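Local atomic coordinates of protein angel homolog 2 (Homo sapiens, PDB entry 6RW0), a protein that acts as a 2',3'-cyclic phosphatase of the CCR4/nocturin family and probably binds the 3' untranslated regions of mRNA. Residues G14-N19 / L403-G408. Sequence-based numbering, arbitrary orientation.
Sequences GVIKRN and LWTVNG
Ile-16 reaches from the N-terminal arm to the C-terminal end of helix 400-405, where a single methyl, CD1, meets the side chains of Thr-405 and Val-406. This is surface packing that joins the arm to a helix of the DNase I-like endonuclease/exonuclease/phosphatase fold. Leu-403 lies closest to Ile-16 along the backbone, 8.7 Å between their CA atoms, but its side chain turns into the protein, onto Val-352 and Cys-355. Trp-404 carries its ring farther from Ile-16, with one face over Gly-408 CA and an edge-to-face partner in His-74. Thr-405 then carries the main touch. Its CG2 stands 3.6 Å from Ile-16 CD1, and its CB follows at 3.7 Å from that same methyl, while OG1 is occupied by the carbonyl O of Gln-401 one turn back. With chi2 at 177°, the isoleucine CD1 lies anti to CA and ends an extended branch directed at Thr-405. Val-406 adds a looser neighbour, its CG1 4.5 Å from Ile-16 CD1; its side chain also rests on Asn-411. Asn-407, at positive phi, is the C-prime residue of a Schellman motif that closes the helix: Gly-408 N bonds to Leu-403 O at 2.8 Å, and Asn-407 N to Trp-404 O at 2.9 Å. Beyond Ile-16 the arm is tied down by polar bonds, Arg-18 giving its guanidinium to the carbonyls of Leu-395, Ser-396 and Pro-420 just before strand 20-22 joins the edge of its sheet. Between the two segments there is no hydrogen bond, and just 111 Å² is buried, both sides summed. Aliphatic carbons meeting at the protein surface imply a weak, dispersive touch, which by itself probably adds little to the hold that Arg-18 gives the arm.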
loop_
_atom_site.group_PDB
_atom_site.type_symbol
_atom_site.label_atom_id
_atom_site.label_comp_id
_atom_site.label_asym_id
_atom_site.label_seq_id
_atom_site.Cartn_x
_atom_site.Cartn_y
_atom_site.Cartn_z
ATOM N N GLY A 14 0.165 29.549 -7.431
ATOM C CA GLY A 14 -0.875 28.751 -8.042
ATOM C C GLY A 14 -0.427 27.557 -8.863
ATOM O O GLY A 14 -1.292 26.818 -9.352
ATOM N N VAL A 15 0.882 27.337 -9.024
ATOM C CA VAL A 15 1.380 26.245 -9.862
ATOM C C VAL A 15 1.051 24.902 -9.226
ATOM O O VAL A 15 1.273 24.687 -8.026
ATOM C CB VAL A 15 2.893 26.399 -10.088
ATOM C CG1 VAL A 15 3.536 25.103 -10.567
ATOM C CG2 VAL A 15 3.171 27.524 -11.091
ATOM N N ILE A 16 0.508 23.968 -10.020
ATOM C CA ILE A 16 0.159 22.605 -9.550
ATOM C C ILE A 16 1.136 21.674 -10.255
ATOM O O ILE A 16 0.942 21.425 -11.426
ATOM C CB ILE A 16 -1.294 22.244 -9.858
ATOM C CG1 ILE A 16 -2.247 23.267 -9.245
ATOM C CG2 ILE A 16 -1.587 20.833 -9.368
ATOM C CD1 ILE A 16 -3.678 23.021 -9.567
ATOM N N LYS A 17 2.166 21.231 -9.566
ATOM C CA LYS A 17 3.197 20.394 -10.200
ATOM C C LYS A 17 3.663 19.328 -9.214
ATOM O O LYS A 17 3.728 19.620 -8.041
ATOM C CB LYS A 17 4.388 21.262 -10.640
ATOM C CG LYS A 17 5.511 20.501 -11.333
ATOM C CD LYS A 17 6.527 21.328 -12.076
ATOM C CE LYS A 17 7.531 20.443 -12.787
ATOM N NZ LYS A 17 8.565 21.224 -13.500
ATOM N N ARG A 18 4.012 18.152 -9.716
ATOM C CA ARG A 18 4.641 17.104 -8.902
ATOM C C ARG A 18 6.131 17.202 -9.237
ATOM O O ARG A 18 6.466 17.027 -10.386
ATOM C CB ARG A 18 4.019 15.749 -9.227
ATOM C CG ARG A 18 2.541 15.701 -8.883
ATOM C CD ARG A 18 2.026 14.282 -8.804
ATOM N NE ARG A 18 2.630 13.614 -7.678
ATOM C CZ ARG A 18 2.537 12.323 -7.431
ATOM N NH1 ARG A 18 1.798 11.557 -8.209
ATOM N NH2 ARG A 18 3.191 11.817 -6.408
ATOM N N ASN A 19 6.956 17.457 -8.252
ATOM C CA ASN A 19 8.406 17.672 -8.426
ATOM C C ASN A 19 9.210 16.547 -7.807
ATOM O O ASN A 19 8.756 15.985 -6.867
ATOM C CB ASN A 19 8.858 18.920 -7.667
ATOM C CG ASN A 19 7.932 20.097 -7.845
ATOM O OD1 ASN A 19 7.156 20.441 -6.971
ATOM N ND2 ASN A 19 8.007 20.702 -9.001
ATOM N N LEU A 403 -6.138 19.279 -6.159
ATOM C CA LEU A 403 -6.900 18.265 -6.917
ATOM C C LEU A 403 -8.282 18.787 -7.315
ATOM O O LEU A 403 -8.725 18.443 -8.376
ATOM C CB LEU A 403 -6.918 16.959 -6.128
ATOM C CG LEU A 403 -5.581 16.229 -6.155
ATOM C CD1 LEU A 403 -5.634 15.006 -5.272
ATOM C CD2 LEU A 403 -5.195 15.849 -7.567
ATOM N N TRP A 404 -8.949 19.556 -6.467
ATOM C CA TRP A 404 -10.229 20.111 -6.919
ATOM C C TRP A 404 -10.047 21.201 -7.972
ATOM O O TRP A 404 -10.967 21.444 -8.759
ATOM C CB TRP A 404 -11.120 20.557 -5.745
ATOM C CG TRP A 404 -11.738 19.347 -5.096
ATOM C CD1 TRP A 404 -11.517 18.881 -3.828
ATOM C CD2 TRP A 404 -12.627 18.410 -5.717
ATOM N NE1 TRP A 404 -12.225 17.719 -3.622
ATOM C CE2 TRP A 404 -12.915 17.411 -4.764
ATOM C CE3 TRP A 404 -13.222 18.329 -6.982
ATOM C CZ2 TRP A 404 -13.768 16.342 -5.037
ATOM C CZ3 TRP A 404 -14.068 17.256 -7.253
ATOM C CH2 TRP A 404 -14.328 16.279 -6.282
ATOM N N THR A 405 -8.875 21.844 -8.025
ATOM C CA THR A 405 -8.610 22.798 -9.100
ATOM C C THR A 405 -8.639 22.109 -10.456
ATOM O O THR A 405 -9.012 22.732 -11.460
ATOM C CB THR A 405 -7.260 23.479 -8.883
ATOM O OG1 THR A 405 -7.314 24.249 -7.678
ATOM C CG2 THR A 405 -6.927 24.419 -10.041
ATOM N N VAL A 406 -8.256 20.830 -10.504
ATOM C CA VAL A 406 -8.358 20.021 -11.718
ATOM C C VAL A 406 -9.632 19.183 -11.732
ATOM O O VAL A 406 -9.742 18.198 -12.475
ATOM C CB VAL A 406 -7.085 19.172 -11.949
ATOM C CG1 VAL A 406 -5.891 20.089 -12.096
ATOM C CG2 VAL A 406 -6.819 18.162 -10.839
ATOM N N ASN A 407 -10.610 19.596 -10.927
ATOM C CA ASN A 407 -11.955 19.004 -10.887
ATOM C C ASN A 407 -11.958 17.563 -10.382
ATOM O O ASN A 407 -12.846 16.777 -10.732
ATOM C CB ASN A 407 -12.715 19.167 -12.209
ATOM C CG ASN A 407 -12.980 20.624 -12.535
ATOM O OD1 ASN A 407 -12.808 21.495 -11.684
ATOM N ND2 ASN A 407 -13.403 20.900 -13.758
ATOM N N GLY A 408 -11.011 17.239 -9.500
ATOM C CA GLY A 408 -10.993 15.970 -8.811
ATOM C C GLY A 408 -10.405 14.850 -9.645
ATOM O O GLY A 408 -9.876 15.043 -10.744
#